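Local coordinates for lipolytic protein G-D-S-L family (Chitinophaga pinensis, PDB 4Q7Q) that is of unknown function but belongs to the GDSL-like lipase/acylhydrolase family and is probably an esterase or lipase of the SGNH hydrolase clan, at residues N133-I138 / D235-S240; R187-F192 / N231-G236. All blocks are in the same frame, centred on the assembly; numbering follows the deposited sequence.

Both interactions hold the same loop, the one that leads into helix 241-257, and they share Asp235 and Gly236; their centres lie about 7 Å apart. In interaction 1 the loop meets strand 135-136 at the probable active site, where Asp235, His238 and Ser14 have the geometry of a Ser-His-Asp triad. Interaction 2 fixes the preceding residues of the loop against 187-192. Thr233 joins the two, since its OG1 reaches across to 187-192 and also takes the N-H of Gly236. The loop is tied to itself as well: Ser240 N lies 2.9 Å from Leu232 O, a probable hydrogen bond. A tetraethylene glycol about 4 Å from the Phe135 side chain, probably from the crystallisation liquor, may mark a pocket.

Interaction 1. Residues N133-I138 / D235-S240; sequences NDFVYI and DGLHPS
Asn133 N donates to Gly236 O (2.8 Å) and Val136 N to Asp235 O (3.2 Å), two backbone bonds that pin the loop to the segment around strand 135-136. CA-H...O contacts lie between them, one from Phe135 CA to Asp235 O. The Asp235 carboxylate is gripped on both oxygens: OD1 takes the N-H groups of Leu237 and His238, the first closing an Asx turn, while OD2 turns its syn lone pair to His238 ND1 at 2.7 Å, nearly straight (176°) and in the imidazole plane. A water bridges OD2 to Ile138 N. With His238 NE2 hydrogen-bonded to Ser14 OG, the group resembles the catalytic triad of SGNH hydrolases. A chi1 of 162° swings the Phe135 ring away from its own N and brings CE1 to 3.3 Å from Asp235 OD2, the carboxylate lying at its edge and turned 85° from it. Leu237 CD2 makes a CH-pi contact over one face, 4.0 Å from the centroid; His238 CE1 approaches obliquely, 3.7 Å from Phe135 CE1. Outward, the Asp134 carboxylate hydrogen-bonds Tyr149 and salt-bridges Lys193, strand 144-145 pairs antiparallel with 135-136, and His238 rests on Ile15 of helix 14-17, while 235-240 leads into helix 241-257 with Ser240 as N-cap.

Interaction 2. Residues R187-F192 / N231-G236; sequences RNMVKF and NLTYDG
Leu232 N donates to Asn188 O (2.9 Å) and Thr233 N to Met189 O (3.0 Å), so successive N-H groups of 231-236 meet successive carbonyls at the end of the 3-10 turn of 187-188. The Thr233 hydroxyl gives Met189 O a second donor, from above the carbonyl plane, whereas the backbone N-H lies in it. Its chi1 of 69° sets OG1 between the backbone N and the carbonyl carbon, where it also accepts from Gly236 N, an ST motif whose turn contains Asp235, the probable triad acid. Val190 CG1 packs beside this hydroxyl, 3.4 Å from OG1 and 3.6 Å from Gly236 N. On the other branch of Thr233, CG2 meets the selenium of selenomethionine Met189 at 3.6 Å; the bend at chi2 leaves the terminal CE near Leu232 CD1. That leucine methyl also lies 3.7 Å from Asn188 CB. The Asn231 side chain lies over the Asn188 carbonyl, CG 3.0 Å from Asn188 O, its amide turned 58° from that of Asn188. Lys191 crosses it at about a right angle, CE lying 3.5 Å from Asn231 ND2. The same ND2 donates to a water that in turn donates to Arg187 O and Val190 O, while Lys242 of helix 241-257 touches Asn231 and Leu232.

Interaction 1. Residues N133-I138 / D235-S240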
loop_
_atom_site.group_PDB
_atom_site.type_symbol
_atom_site.label_atom_id
_atom_site.label_comp_id
_atom_site.label_asym_id
_atom_site.label_seq_id
_atom_site.Cartn_x
_atom_site.Cartn_y
_atom_site.Cartn_z
ATOM N N ASN A 133 4.909 -3.805 9.286
ATOM C CA ASN A 133 5.109 -4.171 10.676
ATOM C C ASN A 133 4.059 -3.488 11.541
ATOM O O ASN A 133 3.083 -2.958 11.006
ATOM C CB ASN A 133 6.538 -3.901 11.145
ATOM C CG ASN A 133 7.046 -4.995 12.050
ATOM O OD1 ASN A 133 6.331 -5.437 12.944
ATOM N ND2 ASN A 133 8.266 -5.463 11.807
ATOM N N ASP A 134 4.231 -3.524 12.860
ATOM C CA ASP A 134 3.280 -2.870 13.754
ATOM C C ASP A 134 3.137 -1.411 13.346
ATOM O O ASP A 134 4.125 -0.688 13.237
ATOM C CB ASP A 134 3.772 -2.926 15.202
ATOM C CG ASP A 134 3.656 -4.305 15.822
ATOM O OD1 ASP A 134 3.271 -5.274 15.137
ATOM O OD2 ASP A 134 3.961 -4.408 17.022
ATOM N N PHE A 135 1.899 -0.990 13.123
ATOM C CA PHE A 135 1.601 0.371 12.716
ATOM C C PHE A 135 1.112 1.183 13.901
ATOM O O PHE A 135 0.277 0.710 14.667
ATOM C CB PHE A 135 0.516 0.338 11.641
ATOM C CG PHE A 135 -0.193 1.651 11.436
ATOM C CD1 PHE A 135 0.482 2.737 10.913
ATOM C CD2 PHE A 135 -1.538 1.792 11.752
ATOM C CE1 PHE A 135 -0.169 3.947 10.710
ATOM C CE2 PHE A 135 -2.195 2.992 11.545
ATOM C CZ PHE A 135 -1.508 4.076 11.028
ATOM N N VAL A 136 1.642 2.394 14.061
ATOM C CA VAL A 136 1.103 3.351 15.021
ATOM C C VAL A 136 0.937 4.693 14.319
ATOM O O VAL A 136 1.898 5.245 13.795
ATOM C CB VAL A 136 2.007 3.511 16.259
ATOM C CG1 VAL A 136 1.336 4.415 17.273
ATOM C CG2 VAL A 136 2.301 2.160 16.882
ATOM N N TYR A 137 -0.293 5.197 14.280
ATOM C CA TYR A 137 -0.594 6.431 13.567
ATOM C C TYR A 137 0.100 7.634 14.212
ATOM O O TYR A 137 -0.058 7.896 15.405
ATOM C CB TYR A 137 -2.110 6.651 13.529
ATOM C CG TYR A 137 -2.558 7.834 12.699
ATOM C CD1 TYR A 137 -1.858 8.218 11.560
ATOM C CD2 TYR A 137 -3.683 8.566 13.056
ATOM C CE1 TYR A 137 -2.265 9.299 10.802
ATOM C CE2 TYR A 137 -4.101 9.650 12.299
ATOM C CZ TYR A 137 -3.385 10.015 11.171
ATOM O OH TYR A 137 -3.790 11.091 10.411
ATOM N N ILE A 138 0.859 8.370 13.408
ATOM C CA ILE A 138 1.659 9.479 13.908
ATOM C C ILE A 138 0.823 10.619 14.509
ATOM O O ILE A 138 1.304 11.365 15.371
ATOM C CB ILE A 138 2.626 10.001 12.810
ATOM C CG1 ILE A 138 3.801 10.748 13.437
ATOM C CG2 ILE A 138 1.899 10.868 11.785
ATOM C CD1 ILE A 138 4.981 10.912 12.496
ATOM N N ASP A 235 6.346 4.590 10.200
ATOM C CA ASP A 235 5.361 4.276 11.235
ATOM C C ASP A 235 4.962 2.799 11.251
ATOM O O ASP A 235 3.950 2.436 11.846
ATOM C CB ASP A 235 4.104 5.140 11.062
ATOM C CG ASP A 235 3.391 4.881 9.743
ATOM O OD1 ASP A 235 3.802 3.953 9.006
ATOM O OD2 ASP A 235 2.410 5.600 9.448
ATOM N N GLY A 236 5.746 1.958 10.584
ATOM C CA GLY A 236 5.438 0.540 10.515
ATOM C C GLY A 236 4.770 0.137 9.217
ATOM O O GLY A 236 4.873 -1.016 8.788
ATOM N N LEU A 237 4.094 1.091 8.583
ATOM C CA LEU A 237 3.203 0.794 7.463
ATOM C C LEU A 237 3.481 1.651 6.228
ATOM O O LEU A 237 3.625 1.129 5.120
ATOM C CB LEU A 237 1.752 0.979 7.913
ATOM C CG LEU A 237 0.621 0.980 6.871
ATOM C CD1 LEU A 237 0.537 -0.329 6.093
ATOM C CD2 LEU A 237 -0.709 1.285 7.542
ATOM N N HIS A 238 3.561 2.962 6.423
ATOM C CA HIS A 238 3.683 3.877 5.297
ATOM C C HIS A 238 5.135 4.108 4.942
ATOM O O HIS A 238 5.939 4.417 5.810
ATOM C CB HIS A 238 3.001 5.202 5.623
ATOM C CG HIS A 238 1.542 5.055 5.909
ATOM N ND1 HIS A 238 1.021 5.099 7.185
ATOM C CD2 HIS A 238 0.497 4.828 5.081
ATOM C CE1 HIS A 238 -0.287 4.918 7.127
ATOM N NE2 HIS A 238 -0.632 4.754 5.861
ATOM N N PRO A 239 5.472 3.949 3.658
ATOM C CA PRO A 239 6.854 4.062 3.203
ATOM C C PRO A 239 7.553 5.362 3.596
ATOM O O PRO A 239 6.972 6.460 3.602
ATOM C CB PRO A 239 6.720 3.979 1.683
ATOM C CG PRO A 239 5.531 3.130 1.471
ATOM C CD PRO A 239 4.577 3.469 2.588
ATOM N N SER A 240 8.827 5.205 3.930
ATOM C CA SER A 240 9.750 6.317 4.051
ATOM C C SER A 240 10.199 6.758 2.664
ATOM O O SER A 240 9.760 6.209 1.656
ATOM C CB SER A 240 10.970 5.856 4.835
ATOM O OG SER A 240 11.635 4.818 4.136
HETATM O O HOH W 1 1.250 7.607 10.748
#

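Interaction 2. Residues R187-F192 / N231-G236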
loop_
_atom_site.group_PDB
_atom_site.type_symbol
_atom_site.label_atom_id
_atom_site.label_comp_id
_atom_site.label_asym_id
_atom_site.label_seq_id
_atom_site.Cartn_x
_atom_site.Cartn_y
_atom_site.Cartn_z
ATOM N N ARG A 187 11.797 -7.102 8.830
ATOM C CA ARG A 187 12.885 -6.675 9.693
ATOM C C ARG A 187 13.375 -5.274 9.333
ATOM O O ARG A 187 14.021 -4.610 10.144
ATOM C CB ARG A 187 14.046 -7.678 9.640
ATOM C CG ARG A 187 14.836 -7.661 8.333
ATOM C CD ARG A 187 15.870 -8.788 8.278
ATOM N NE ARG A 187 15.247 -10.066 7.938
ATOM C CZ ARG A 187 15.153 -10.550 6.703
ATOM N NH1 ARG A 187 15.658 -9.873 5.679
ATOM N NH2 ARG A 187 14.562 -11.719 6.490
ATOM N N ASN A 188 13.061 -4.822 8.122
ATOM C CA ASN A 188 13.532 -3.523 7.656
ATOM C C ASN A 188 12.469 -2.443 7.653
ATOM O O ASN A 188 12.712 -1.348 7.168
ATOM C CB ASN A 188 14.157 -3.643 6.266
ATOM C CG ASN A 188 15.556 -4.197 6.314
ATOM O OD1 ASN A 188 16.315 -3.897 7.232
ATOM N ND2 ASN A 188 15.905 -5.017 5.333
HETATM N N MSE A 189 11.288 -2.742 8.182
HETATM C CA MSE A 189 10.227 -1.740 8.216
HETATM C C MSE A 189 10.558 -0.587 9.162
HETATM O O MSE A 189 10.447 0.577 8.784
HETATM C CB MSE A 189 8.890 -2.382 8.580
HETATM C CG MSE A 189 8.417 -3.378 7.542
HETATM SE SE MSE A 189 7.996 -2.489 5.865
HETATM C CE MSE A 189 8.262 -3.974 4.618
ATOM N N VAL A 190 10.971 -0.915 10.386
ATOM C CA VAL A 190 11.355 0.098 11.372
ATOM C C VAL A 190 12.589 -0.374 12.132
ATOM O O VAL A 190 12.805 -1.576 12.264
ATOM C CB VAL A 190 10.216 0.387 12.386
ATOM C CG1 VAL A 190 9.026 1.053 11.703
ATOM C CG2 VAL A 190 9.794 -0.903 13.108
ATOM N N LYS A 191 13.409 0.562 12.609
ATOM C CA LYS A 191 14.632 0.200 13.334
ATOM C C LYS A 191 14.343 -0.340 14.736
ATOM O O LYS A 191 15.039 -1.233 15.226
ATOM C CB LYS A 191 15.576 1.405 13.449
ATOM C CG LYS A 191 16.043 1.991 12.127
ATOM C CD LYS A 191 16.973 1.046 11.400
ATOM C CE LYS A 191 17.575 1.707 10.166
ATOM N NZ LYS A 191 18.481 2.833 10.522
ATOM N N PHE A 192 13.331 0.223 15.385
ATOM C CA PHE A 192 12.965 -0.185 16.737
ATOM C C PHE A 192 11.628 0.425 17.101
ATOM O O PHE A 192 11.131 1.316 16.406
ATOM C CB PHE A 192 14.021 0.252 17.766
ATOM C CG PHE A 192 14.230 1.744 17.832
ATOM C CD1 PHE A 192 15.192 2.358 17.041
ATOM C CD2 PHE A 192 13.455 2.533 18.673
ATOM C CE1 PHE A 192 15.386 3.728 17.096
ATOM C CE2 PHE A 192 13.642 3.904 18.730
ATOM C CZ PHE A 192 14.611 4.500 17.936
ATOM N N ASN A 231 12.924 3.308 8.769
ATOM C CA ASN A 231 13.715 2.511 7.838
ATOM C C ASN A 231 13.000 2.461 6.484
ATOM O O ASN A 231 13.082 3.419 5.719
ATOM C CB ASN A 231 14.017 1.122 8.401
ATOM C CG ASN A 231 15.123 0.413 7.639
ATOM O OD1 ASN A 231 15.429 0.761 6.502
ATOM N ND2 ASN A 231 15.733 -0.585 8.269
ATOM N N LEU A 232 12.300 1.372 6.180
ATOM C CA LEU A 232 11.490 1.334 4.963
ATOM C C LEU A 232 10.166 2.067 5.134
ATOM O O LEU A 232 9.540 2.453 4.143
ATOM C CB LEU A 232 11.212 -0.102 4.526
ATOM C CG LEU A 232 12.394 -0.908 4.005
ATOM C CD1 LEU A 232 11.916 -2.313 3.690
ATOM C CD2 LEU A 232 12.976 -0.233 2.770
ATOM N N THR A 233 9.730 2.202 6.387
ATOM C CA THR A 233 8.531 2.952 6.751
ATOM C C THR A 233 8.871 3.937 7.860
ATOM O O THR A 233 9.922 3.823 8.503
ATOM C CB THR A 233 7.398 2.042 7.286
ATOM O OG1 THR A 233 7.758 1.508 8.575
ATOM C CG2 THR A 233 7.080 0.922 6.299
ATOM N N TYR A 234 7.981 4.897 8.098
ATOM C CA TYR A 234 8.181 5.848 9.190
ATOM C C TYR A 234 7.265 5.539 10.379
ATOM O O TYR A 234 7.404 6.138 11.443
ATOM C CB TYR A 234 8.020 7.308 8.715
ATOM C CG TYR A 234 6.630 7.645 8.209
ATOM C CD1 TYR A 234 5.604 7.988 9.096
ATOM C CD2 TYR A 234 6.333 7.605 6.853
ATOM C CE1 TYR A 234 4.321 8.276 8.642
ATOM C CE2 TYR A 234 5.057 7.900 6.395
ATOM C CZ TYR A 234 4.056 8.233 7.296
ATOM O OH TYR A 234 2.784 8.516 6.839
ATOM N N ASP A 235 6.346 4.590 10.200
ATOM C CA ASP A 235 5.361 4.276 11.235
ATOM C C ASP A 235 4.962 2.799 11.251
ATOM O O ASP A 235 3.950 2.436 11.846
ATOM C CB ASP A 235 4.104 5.140 11.062
ATOM C CG ASP A 235 3.391 4.881 9.743
ATOM O OD1 ASP A 235 3.802 3.953 9.006
ATOM O OD2 ASP A 235 2.410 5.600 9.448
ATOM N N GLY A 236 5.746 1.958 10.584
ATOM C CA GLY A 236 5.438 0.540 10.515
ATOM C C GLY A 236 4.770 0.137 9.217
ATOM O O GLY A 236 4.873 -1.016 8.788
HETATM O O HOH W 2 15.121 -2.247 10.482
#